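Local coordinates for coenzyme F420-dependent N(5),N(10)-methenyltetrahydromethanopterin reductase-related protein (Desulfurobacterium thermolithotrophum DSM 11699, PDB 6HUZ), which binds the iron-guanylylpyridinol cofactor and methenyltetrahydrofolate, as a bacterial paralogue of [Fe]-hydrogenase that uses tetrahydrofolate derivatives as substrates, at residues T4-G9 against I76-E81; I218-V223 against F237-S242; L258-N263 against E306-S311. All blocks are in the same frame, centred on the assembly; numbering follows the deposited sequence. Where two conformers were deposited one is given.

Interaction 1: residues T4-G9 against I76-E81. With FE9 (iron-guanylyl pyridinol cofactor), chain B.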
loop_
_atom_site.group_PDB
_atom_site.type_symbol
_atom_site.label_atom_id
_atom_site.label_comp_id
_atom_site.label_asym_id
_atom_site.label_seq_id
_atom_site.Cartn_x
_atom_site.Cartn_y
_atom_site.Cartn_z
ATOM N N THR A 4 -24.171 -18.105 -20.881
ATOM C CA THR A 4 -24.695 -16.858 -21.417
ATOM C C THR A 4 -23.705 -15.770 -21.019
ATOM O O THR A 4 -23.383 -15.607 -19.834
ATOM C CB THR A 4 -26.087 -16.494 -20.886
ATOM O OG1 THR A 4 -27.015 -17.500 -21.291
ATOM C CG2 THR A 4 -26.568 -15.134 -21.405
ATOM N N VAL A 5 -23.221 -15.025 -22.008
ATOM C CA VAL A 5 -22.308 -13.908 -21.786
ATOM C C VAL A 5 -23.195 -12.711 -21.944
ATOM O O VAL A 5 -23.927 -12.614 -22.933
ATOM C CB VAL A 5 -21.139 -13.891 -22.792
ATOM C CG1 VAL A 5 -20.353 -12.582 -22.683
ATOM C CG2 VAL A 5 -20.222 -15.104 -22.561
ATOM N N TYR A 6 -23.163 -11.818 -20.982
ATOM C CA TYR A 6 -23.983 -10.615 -21.021
ATOM C C TYR A 6 -23.085 -9.460 -21.384
ATOM O O TYR A 6 -22.214 -9.147 -20.605
ATOM C CB TYR A 6 -24.640 -10.399 -19.653
ATOM C CG TYR A 6 -25.837 -11.305 -19.456
ATOM C CD1 TYR A 6 -27.089 -10.948 -19.932
ATOM C CD2 TYR A 6 -25.712 -12.528 -18.809
ATOM C CE1 TYR A 6 -28.184 -11.801 -19.803
ATOM C CE2 TYR A 6 -26.804 -13.388 -18.668
ATOM C CZ TYR A 6 -28.046 -13.001 -19.133
ATOM O OH TYR A 6 -29.128 -13.847 -18.995
ATOM N N GLY A 7 -23.277 -8.860 -22.559
ATOM C CA GLY A 7 -22.463 -7.736 -23.020
ATOM C C GLY A 7 -21.546 -8.086 -24.175
ATOM O O GLY A 7 -20.754 -9.012 -24.077
ATOM N N PHE A 8 -21.650 -7.364 -25.297
ATOM C CA PHE A 8 -20.805 -7.664 -26.464
ATOM C C PHE A 8 -19.363 -7.197 -26.265
ATOM O O PHE A 8 -18.431 -7.885 -26.690
ATOM C CB PHE A 8 -21.375 -6.977 -27.725
ATOM C CG PHE A 8 -20.781 -7.467 -29.030
ATOM C CD1 PHE A 8 -21.312 -8.576 -29.683
ATOM C CD2 PHE A 8 -19.692 -6.825 -29.600
ATOM C CE1 PHE A 8 -20.783 -9.016 -30.899
ATOM C CE2 PHE A 8 -19.152 -7.275 -30.804
ATOM C CZ PHE A 8 -19.708 -8.365 -31.454
ATOM N N GLY A 9 -19.224 -6.018 -25.677
ATOM C CA GLY A 9 -17.961 -5.331 -25.430
ATOM C C GLY A 9 -18.046 -4.078 -26.286
ATOM O O GLY A 9 -18.655 -4.131 -27.354
ATOM N N ILE A 76 -33.646 -11.711 -20.068
ATOM C CA ILE A 76 -34.438 -12.696 -19.331
ATOM C C ILE A 76 -34.496 -14.019 -20.096
ATOM O O ILE A 76 -34.309 -15.081 -19.511
ATOM C CB ILE A 76 -35.858 -12.158 -19.014
ATOM C CG1 ILE A 76 -35.793 -11.108 -17.883
ATOM C CG2 ILE A 76 -36.787 -13.319 -18.630
ATOM C CD1 ILE A 76 -37.137 -10.493 -17.507
ATOM N N GLU A 77 -34.754 -13.972 -21.389
ATOM C CA GLU A 77 -34.828 -15.209 -22.152
ATOM C C GLU A 77 -33.463 -15.862 -22.220
ATOM O O GLU A 77 -33.372 -17.088 -22.185
ATOM C CB GLU A 77 -35.409 -14.974 -23.549
ATOM C CG GLU A 77 -36.926 -15.009 -23.571
ATOM C CD GLU A 77 -37.530 -16.343 -23.175
ATOM O OE1 GLU A 77 -37.156 -17.373 -23.782
ATOM O OE2 GLU A 77 -38.379 -16.358 -22.253
ATOM N N ALA A 78 -32.400 -15.052 -22.286
ATOM C CA ALA A 78 -31.034 -15.551 -22.353
ATOM C C ALA A 78 -30.628 -16.293 -21.073
ATOM O O ALA A 78 -29.721 -17.120 -21.117
ATOM C CB ALA A 78 -30.074 -14.390 -22.586
ATOM N N ALA A 79 -31.290 -16.007 -19.943
ATOM C CA ALA A 79 -30.970 -16.647 -18.658
ATOM C C ALA A 79 -31.594 -18.037 -18.472
ATOM O O ALA A 79 -31.023 -18.866 -17.776
ATOM C CB ALA A 79 -31.427 -15.749 -17.521
ATOM N N LYS A 80 -32.751 -18.271 -19.080
ATOM C CA LYS A 80 -33.554 -19.499 -18.992
ATOM C C LYS A 80 -32.799 -20.832 -18.936
ATOM O O LYS A 80 -33.154 -21.669 -18.090
ATOM C CB LYS A 80 -34.603 -19.554 -20.105
ATOM C CG LYS A 80 -35.531 -18.333 -20.168
ATOM C CD LYS A 80 -36.781 -18.467 -19.316
ATOM C CE LYS A 80 -37.657 -17.247 -19.458
ATOM N NZ LYS A 80 -39.105 -17.580 -19.534
ATOM N N GLU A 81 -31.795 -21.081 -19.793
ATOM C CA GLU A 81 -31.089 -22.383 -19.676
ATOM C C GLU A 81 -29.616 -22.193 -19.234
ATOM O O GLU A 81 -28.831 -23.137 -19.270
ATOM C CB GLU A 81 -31.120 -23.195 -20.981
ATOM C CG GLU A 81 -32.384 -23.063 -21.801
ATOM C CD GLU A 81 -32.197 -23.623 -23.193
ATOM O OE1 GLU A 81 -32.615 -24.779 -23.426
ATOM O OE2 GLU A 81 -31.623 -22.909 -24.049
HETATM O O2 FE9 B . -12.430 -2.686 -20.328
HETATM FE FE FE9 B . -12.090 -5.437 -18.679
HETATM C C1F FE9 B . -11.725 -6.087 -20.351
HETATM O O1F FE9 B . -11.500 -6.495 -21.384
HETATM C C2F FE9 B . -10.744 -6.496 -18.019
HETATM O O2F FE9 B . -9.935 -7.177 -17.622
HETATM C C8 FE9 B . -13.433 -6.724 -18.267
HETATM O O18 FE9 B . -13.171 -7.841 -17.856
HETATM C C7 FE9 B . -14.886 -6.319 -18.451
HETATM C C6 FE9 B . -14.854 -5.008 -19.183
HETATM N N1 FE9 B . -13.597 -4.423 -19.405
HETATM C C5 FE9 B . -16.103 -4.393 -19.661
HETATM C C5M FE9 B . -17.420 -5.049 -19.355
HETATM C C4 FE9 B . -16.018 -3.115 -20.387
HETATM C C3 FE9 B . -14.682 -2.496 -20.612
HETATM C C3M FE9 B . -14.514 -1.201 -21.365
HETATM C C2 FE9 B . -13.459 -3.217 -20.097
HETATM O O3P FE9 B . -17.192 -2.528 -20.745
HETATM P P1 FE9 B . -17.793 -2.565 -22.243
HETATM O O1P FE9 B . -16.728 -2.868 -23.186
HETATM O O2P FE9 B . -18.302 -1.066 -22.576
HETATM O "O5'" FE9 B . -18.941 -3.670 -22.228
HETATM C "C5'" FE9 B . -20.184 -3.474 -21.570
HETATM C "C4'" FE9 B . -21.246 -4.090 -22.474
HETATM O "O4'" FE9 B . -22.500 -4.092 -21.802
HETATM C "C1'" FE9 B . -23.515 -3.904 -22.779
HETATM C "C2'" FE9 B . -22.918 -2.876 -23.716
HETATM O "O2'" FE9 B . -23.541 -2.826 -25.007
HETATM C "C3'" FE9 B . -21.457 -3.307 -23.770
HETATM O "O3'" FE9 B . -21.171 -4.155 -24.884
HETATM N N9A FE9 B . -24.780 -3.536 -22.116
HETATM C C4A FE9 B . -25.648 -4.448 -21.744
HETATM N N3A FE9 B . -25.699 -5.791 -21.897
HETATM C C2A FE9 B . -26.784 -6.456 -21.449
HETATM N N2A FE9 B . -26.775 -7.801 -21.585
HETATM N N1A FE9 B . -27.841 -5.858 -20.867
HETATM C C6A FE9 B . -27.922 -4.524 -20.718
HETATM O O6A FE9 B . -28.895 -3.989 -20.163
HETATM C C5A FE9 B . -26.776 -3.719 -21.148
HETATM N N7A FE9 B . -26.452 -2.418 -21.160
HETATM C C8A FE9 B . -25.232 -2.321 -21.750
HETATM O O HOH W 1 -10.881 -3.558 -18.431
#
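Thr4 and Tyr6, on the central strand 2-6 of a Rossmann-type parallel sheet, meet Ala78 and Ala79 of the short helix 75-79. This buried side is tight. Thr4 OG1 donates a 2.7 Å hydrogen bond to Ala78 O, approaching 33° off the carbonyl plane. The torsion that sets OG1 beside its own backbone N (chi1 -63°) turns CG2 the other way, against Ala78 CB at 3.8 Å and over the rim of one face of the Tyr6 ring. The phenol of Tyr6 pushes in alongside: its OH lies 3.3 Å from Ala79 CB, yet its hydrogen bond goes to Asp75 O rather than to the poorly aligned Ala79 N. Helix 95-103 closes over this cluster through Ile103. The far side of the 76-81 segment is looser and faces solvent, where Glu77 and Lys80 pair with each other (Lys80 NZ to Glu77 OE2, 3.1 Å). Past the strand, the glycine-containing turn receives the cofactor. The edge of the Tyr6 ring faces the guanine amine in plane, with Tyr6 CD1 3.6 Å from N2A of the cofactor, and Gly9 N donates to O3' of its ribose at 2.8 Å with an N-H...O angle of 158°.

Interaction 2: residues I218-V223 against F237-S242. With NA (sodium ion), chain H.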
loop_
_atom_site.group_PDB
_atom_site.type_symbol
_atom_site.label_atom_id
_atom_site.label_comp_id
_atom_site.label_asym_id
_atom_site.label_seq_id
_atom_site.Cartn_x
_atom_site.Cartn_y
_atom_site.Cartn_z
ATOM N N ILE A 218 9.306 -6.737 -2.183
ATOM C CA ILE A 218 10.247 -7.858 -2.217
ATOM C C ILE A 218 11.652 -7.276 -2.391
ATOM O O ILE A 218 12.592 -7.771 -1.780
ATOM C CB ILE A 218 9.894 -8.856 -3.330
ATOM C CG1 ILE A 218 8.473 -9.433 -3.104
ATOM C CG2 ILE A 218 10.940 -9.975 -3.393
ATOM C CD1 ILE A 218 8.241 -10.051 -1.723
ATOM N N GLU A 219 11.787 -6.221 -3.184
ATOM C CA GLU A 219 13.101 -5.620 -3.354
ATOM C C GLU A 219 13.604 -5.110 -1.988
ATOM O O GLU A 219 14.746 -5.358 -1.627
ATOM C CB GLU A 219 13.060 -4.486 -4.384
ATOM C CG GLU A 219 14.441 -3.894 -4.637
ATOM C CD GLU A 219 14.558 -3.095 -5.919
ATOM O OE1 GLU A 219 14.972 -1.917 -5.838
ATOM O OE2 GLU A 219 14.243 -3.643 -7.004
ATOM N N TYR A 220 12.738 -4.444 -1.219
ATOM C CA TYR A 220 13.105 -3.924 0.097
ATOM C C TYR A 220 13.405 -5.087 1.058
ATOM O O TYR A 220 14.293 -4.990 1.892
ATOM C CB TYR A 220 11.992 -2.996 0.632
ATOM C CG TYR A 220 12.080 -2.792 2.115
ATOM C CD1 TYR A 220 13.149 -2.098 2.679
ATOM C CD2 TYR A 220 11.118 -3.325 2.969
ATOM C CE1 TYR A 220 13.261 -1.941 4.056
ATOM C CE2 TYR A 220 11.233 -3.189 4.355
ATOM C CZ TYR A 220 12.306 -2.497 4.890
ATOM O OH TYR A 220 12.430 -2.372 6.251
ATOM N N TYR A 221 12.679 -6.186 0.947
ATOM C CA TYR A 221 12.939 -7.339 1.802
ATOM C C TYR A 221 14.353 -7.882 1.499
ATOM O O TYR A 221 15.102 -8.209 2.427
ATOM C CB TYR A 221 11.875 -8.434 1.525
ATOM C CG TYR A 221 12.293 -9.804 1.986
ATOM C CD1 TYR A 221 12.055 -10.223 3.283
ATOM C CD2 TYR A 221 12.931 -10.685 1.123
ATOM C CE1 TYR A 221 12.446 -11.480 3.720
ATOM C CE2 TYR A 221 13.333 -11.943 1.551
ATOM C CZ TYR A 221 13.097 -12.333 2.855
ATOM O OH TYR A 221 13.469 -13.574 3.302
ATOM N N LYS A 222 14.725 -7.997 0.202
ATOM C CA LYS A 222 16.076 -8.516 -0.142
ATOM C C LYS A 222 17.192 -7.580 0.373
ATOM O O LYS A 222 18.205 -8.060 0.879
ATOM C CB LYS A 222 16.199 -8.730 -1.658
ATOM C CG LYS A 222 15.519 -10.016 -2.135
ATOM C CD LYS A 222 14.924 -9.874 -3.521
ATOM C CE LYS A 222 15.940 -9.564 -4.586
ATOM N NZ LYS A 222 15.389 -8.634 -5.600
ATOM N N VAL A 223 17.011 -6.244 0.259
ATOM C CA VAL A 223 18.021 -5.295 0.765
ATOM C C VAL A 223 18.102 -5.454 2.284
ATOM O O VAL A 223 19.184 -5.473 2.847
ATOM C CB VAL A 223 17.669 -3.830 0.410
ATOM C CG1 VAL A 223 18.635 -2.857 1.100
ATOM C CG2 VAL A 223 17.694 -3.615 -1.093
ATOM N N PHE A 237 6.957 -4.964 9.191
ATOM C CA PHE A 237 6.273 -3.817 9.788
ATOM C C PHE A 237 6.448 -2.619 8.819
ATOM O O PHE A 237 5.483 -1.945 8.505
ATOM C CB PHE A 237 6.893 -3.438 11.165
ATOM C CG PHE A 237 6.296 -2.145 11.664
ATOM C CD1 PHE A 237 5.076 -2.136 12.318
ATOM C CD2 PHE A 237 6.927 -0.928 11.420
ATOM C CE1 PHE A 237 4.496 -0.933 12.716
ATOM C CE2 PHE A 237 6.350 0.270 11.831
ATOM C CZ PHE A 237 5.139 0.257 12.475
ATOM N N GLN A 238 7.685 -2.371 8.348
ATOM C CA GLN A 238 7.969 -1.268 7.413
ATOM C C GLN A 238 7.148 -1.394 6.122
ATOM O O GLN A 238 6.588 -0.398 5.681
ATOM C CB GLN A 238 9.462 -1.222 7.075
ATOM C CG GLN A 238 10.317 -0.721 8.243
ATOM C CD GLN A 238 10.145 0.750 8.508
ATOM O OE1 GLN A 238 10.077 1.588 7.575
ATOM N NE2 GLN A 238 10.073 1.119 9.780
ATOM N N ILE A 239 7.042 -2.587 5.542
ATOM C CA ILE A 239 6.229 -2.780 4.303
ATOM C C ILE A 239 4.759 -2.457 4.613
ATOM O O ILE A 239 4.156 -1.665 3.915
ATOM C CB ILE A 239 6.340 -4.242 3.787
ATOM C CG1 ILE A 239 7.777 -4.518 3.298
ATOM C CG2 ILE A 239 5.294 -4.539 2.641
ATOM C CD1 ILE A 239 8.100 -5.948 3.240
ATOM N N ALA A 240 4.201 -3.076 5.655
ATOM C CA ALA A 240 2.803 -2.858 6.022
ATOM C C ALA A 240 2.507 -1.402 6.267
ATOM O O ALA A 240 1.518 -0.887 5.763
ATOM C CB ALA A 240 2.442 -3.683 7.263
ATOM N N GLN A 241 3.362 -0.724 7.044
ATOM C CA GLN A 241 3.143 0.662 7.359
ATOM C C GLN A 241 3.186 1.531 6.143
ATOM O O GLN A 241 2.348 2.397 6.050
ATOM C CB GLN A 241 4.197 1.196 8.365
ATOM C CG GLN A 241 3.888 2.634 8.811
ATOM C CD GLN A 241 4.921 3.242 9.749
ATOM O OE1 GLN A 241 4.605 3.712 10.836
ATOM N NE2 GLN A 241 6.175 3.285 9.353
ATOM N N SER A 242 4.218 1.396 5.283
ATOM C CA SER A 242 4.350 2.256 4.118
ATOM C C SER A 242 3.096 2.196 3.281
ATOM O O SER A 242 2.543 3.234 2.918
ATOM C CB SER A 242 5.541 1.827 3.230
ATOM O OG SER A 242 6.809 2.085 3.817
HETATM NA NA NA H . 7.350 2.231 6.605
#
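Two consecutive helices of the C-terminal helical domain, 207-228 and 232-262, are joined here by Tyr220, which lies across Gln238 and Ile239 beside a sodium site. The contact illustrates how one aromatic side chain can serve as a spacer between helices: no hydrogen bond crosses the interface, and most of the buried surface belongs to these three residues. With CG anti to the backbone N (chi1 161°), the tyrosine ring projects at the second helix. Its edge meets the isoleucine, Tyr220 CD2 lying 3.6 Å from Ile239 CG1. Further out, the phenol oxygen rests on the aliphatic base of the glutamine, with Tyr220 OH 3.3 Å from Gln238 CB. The glutamine chain bends at chi2 (-71°), which turns its amide away from the tyrosine; ring and amide planes stand 65° apart. The bend carries Gln238 OE1 to the sodium ion at 3.0 Å. The same ion is bound by Gln238 O at 2.9 Å and by Ser242 OG at 2.8 Å, one helical turn on. Gln238 O is thus gripped twice, since it also accepts the helical hydrogen bond from Ser242 N. The other end of the amide, Gln238 NE2, donates to Asp204 of the second subunit. Tyr220 packs on Met205 of the second subunit, and the side chain of Tyr220 lies about 7 Å from a bound methenyltetrahydrofolate. This side of helices 207-228 and 232-262 thus probably lies behind a methenyltetrahydrofolate site near the dimer interface, while on another flank of helix 207-228 Glu219 is hydrogen-bonded to Leu283 and Thr284 at the start of helix 282-292.

Interaction 3: residues L258-N263 against E306-S311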
loop_
_atom_site.group_PDB
_atom_site.type_symbol
_atom_site.label_atom_id
_atom_site.label_comp_id
_atom_site.label_asym_id
_atom_site.label_seq_id
_atom_site.Cartn_x
_atom_site.Cartn_y
_atom_site.Cartn_z
ATOM N N LEU A 258 -2.052 13.066 -0.887
ATOM C CA LEU A 258 -0.941 12.126 -0.803
ATOM C C LEU A 258 0.360 12.828 -1.137
ATOM O O LEU A 258 1.347 12.690 -0.411
ATOM C CB LEU A 258 -1.159 10.991 -1.826
ATOM C CG LEU A 258 0.034 10.052 -1.956
ATOM C CD1 LEU A 258 0.208 9.207 -0.706
ATOM C CD2 LEU A 258 -0.119 9.169 -3.169
ATOM N N ILE A 259 0.361 13.569 -2.249
ATOM C CA ILE A 259 1.548 14.285 -2.707
ATOM C C ILE A 259 1.952 15.398 -1.714
ATOM O O ILE A 259 3.120 15.486 -1.358
ATOM C CB ILE A 259 1.328 14.846 -4.133
ATOM C CG1 ILE A 259 1.221 13.695 -5.177
ATOM C CG2 ILE A 259 2.440 15.827 -4.507
ATOM C CD1 ILE A 259 0.477 14.099 -6.500
ATOM N N LYS A 260 0.998 16.238 -1.269
ATOM C CA LYS A 260 1.318 17.321 -0.336
ATOM C C LYS A 260 1.780 16.816 1.027
ATOM O O LYS A 260 2.722 17.362 1.608
ATOM C CB LYS A 260 0.094 18.220 -0.125
ATOM C CG LYS A 260 0.339 19.400 0.821
ATOM C CD LYS A 260 1.349 20.379 0.248
ATOM C CE LYS A 260 1.186 21.774 0.809
ATOM N NZ LYS A 260 -0.107 22.403 0.418
ATOM N N LEU A 261 1.115 15.816 1.560
ATOM C CA LEU A 261 1.510 15.337 2.880
ATOM C C LEU A 261 2.792 14.503 2.924
ATOM O O LEU A 261 3.554 14.685 3.857
ATOM C CB LEU A 261 0.340 14.613 3.528
ATOM C CG LEU A 261 -0.879 15.542 3.751
ATOM C CD1 LEU A 261 -2.153 14.730 3.934
ATOM C CD2 LEU A 261 -0.639 16.484 4.929
ATOM N N LEU A 262 3.063 13.611 1.957
ATOM C CA LEU A 262 4.307 12.824 2.059
ATOM C C LEU A 262 5.568 13.667 1.794
ATOM O O LEU A 262 6.628 13.415 2.398
ATOM C CB LEU A 262 4.291 11.623 1.096
ATOM C CG LEU A 262 3.428 10.447 1.494
ATOM C CD1 LEU A 262 3.453 9.372 0.409
ATOM C CD2 LEU A 262 3.913 9.848 2.813
ATOM N N ASN A 263 5.455 14.653 0.884
ATOM C CA ASN A 263 6.552 15.541 0.473
ATOM C C ASN A 263 7.515 14.771 -0.458
ATOM O O ASN A 263 8.355 13.965 -0.020
ATOM C CB ASN A 263 7.282 16.208 1.665
ATOM C CG ASN A 263 8.215 17.325 1.205
ATOM O OD1 ASN A 263 8.902 17.202 0.188
ATOM N ND2 ASN A 263 8.281 18.437 1.927
ATOM N N GLU A 306 -0.550 21.935 -4.094
ATOM C CA GLU A 306 -0.195 23.252 -3.574
ATOM C C GLU A 306 -1.416 23.944 -2.935
ATOM O O GLU A 306 -1.256 24.710 -1.995
ATOM C CB GLU A 306 0.427 24.119 -4.678
ATOM C CG GLU A 306 1.820 23.649 -5.070
ATOM C CD GLU A 306 2.512 24.496 -6.122
ATOM O OE1 GLU A 306 1.983 24.596 -7.254
ATOM O OE2 GLU A 306 3.587 25.060 -5.812
ATOM N N ASN A 307 -2.633 23.670 -3.419
ATOM C CA ASN A 307 -3.836 24.287 -2.841
ATOM C C ASN A 307 -4.548 23.347 -1.829
ATOM O O ASN A 307 -5.668 23.638 -1.408
ATOM C CB ASN A 307 -4.799 24.656 -3.974
ATOM C CG ASN A 307 -4.190 25.611 -4.982
ATOM O OD1 ASN A 307 -4.052 25.300 -6.176
ATOM N ND2 ASN A 307 -3.809 26.798 -4.524
ATOM N N PHE A 308 -3.897 22.229 -1.440
ATOM C CA PHE A 308 -4.479 21.238 -0.528
ATOM C C PHE A 308 -4.255 21.510 0.922
ATOM O O PHE A 308 -3.173 21.928 1.302
ATOM C CB PHE A 308 -3.877 19.851 -0.808
ATOM C CG PHE A 308 -4.274 18.810 0.225
ATOM C CD1 PHE A 308 -5.526 18.220 0.191
ATOM C CD2 PHE A 308 -3.415 18.475 1.265
ATOM C CE1 PHE A 308 -5.908 17.300 1.176
ATOM C CE2 PHE A 308 -3.783 17.535 2.230
ATOM C CZ PHE A 308 -5.034 16.969 2.194
ATOM N N SER A 309 -5.252 21.204 1.749
ATOM C CA SER A 309 -5.127 21.358 3.197
ATOM C C SER A 309 -5.953 20.234 3.838
ATOM O O SER A 309 -7.091 20.031 3.408
ATOM C CB SER A 309 -5.639 22.723 3.646
ATOM O OG SER A 309 -5.075 23.056 4.902
ATOM N N PRO A 310 -5.440 19.456 4.821
ATOM C CA PRO A 310 -6.281 18.388 5.392
ATOM C C PRO A 310 -7.444 18.982 6.194
ATOM O O PRO A 310 -7.213 19.781 7.088
ATOM C CB PRO A 310 -5.312 17.606 6.288
ATOM C CG PRO A 310 -4.285 18.611 6.687
ATOM C CD PRO A 310 -4.115 19.508 5.479
ATOM N N SER A 311 -8.677 18.601 5.876
ATOM C CA SER A 311 -9.871 19.122 6.568
ATOM C C SER A 311 -10.000 18.586 7.985
ATOM O O SER A 311 -10.407 19.319 8.876
ATOM C CB SER A 311 -11.132 18.777 5.771
ATOM O OG SER A 311 -11.145 17.406 5.406
HETATM O O HOH W 2 -1.575 25.071 0.745
#
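Phe308 and Lys260 both hold CG anti to the backbone N (chi1 172° and -179°), which swings the ring and the lysine chain toward one another between the last turn of helix 232-262 and the loop that follows helix 299-306. The aliphatic root of the lysine runs obliquely past the ring, Lys260 CB lying 3.8 Å from Phe308 CD2. Leu261 crosses the ring at about a right angle, and its CD1 reaches Phe308 CE2 at 3.7 Å. In one of its two conformers the lysine chain then bends at chi2 and chi4, bringing its ammonium back to the loop. There Lys260 NZ makes a weak, 3.2 Å hydrogen bond to Phe308 O and another to Ala305 O, while a water accepts from Lys260 NZ at 3.1 Å and donates to Glu306 O at 2.8 Å; with a second conformer present, this grip is probably not permanent. Were Phe308 an alanine, Leu261 CD1 would probably lose its partner and the root of Lys260 would be freer to turn. Leu261 and Pro310 also pack on Glu165 of the second subunit, placing the apolar part next to the dimer interface. The contact is thus amphipathic: hydrocarbon meets an aromatic ring on the inner side, while on the solvent side a positive charge can gather carbonyl oxygens where helix 299-306 ends, a setting likely to be favourable to the ammonium.

Overall arrangement
The three contacts follow one another along the chain and divide between two regions. Interaction 1 belongs to the N-terminal Rossmann-type sheet, where the cofactor sits; interactions 2 and 3 belong to the C-terminal helices, on the opposite side of the chain's centre. The centre of interaction 1 is about 45 Å from that of interaction 2 and 47 Å from that of interaction 3. The latter two share the long helix 232-262, with centres 24 Å and nearest atoms about 7 Å apart, and both touch the second subunit. One contact thus lies beside the cofactor within a subunit, whereas the other two lie along a helix that also meets the second subunit.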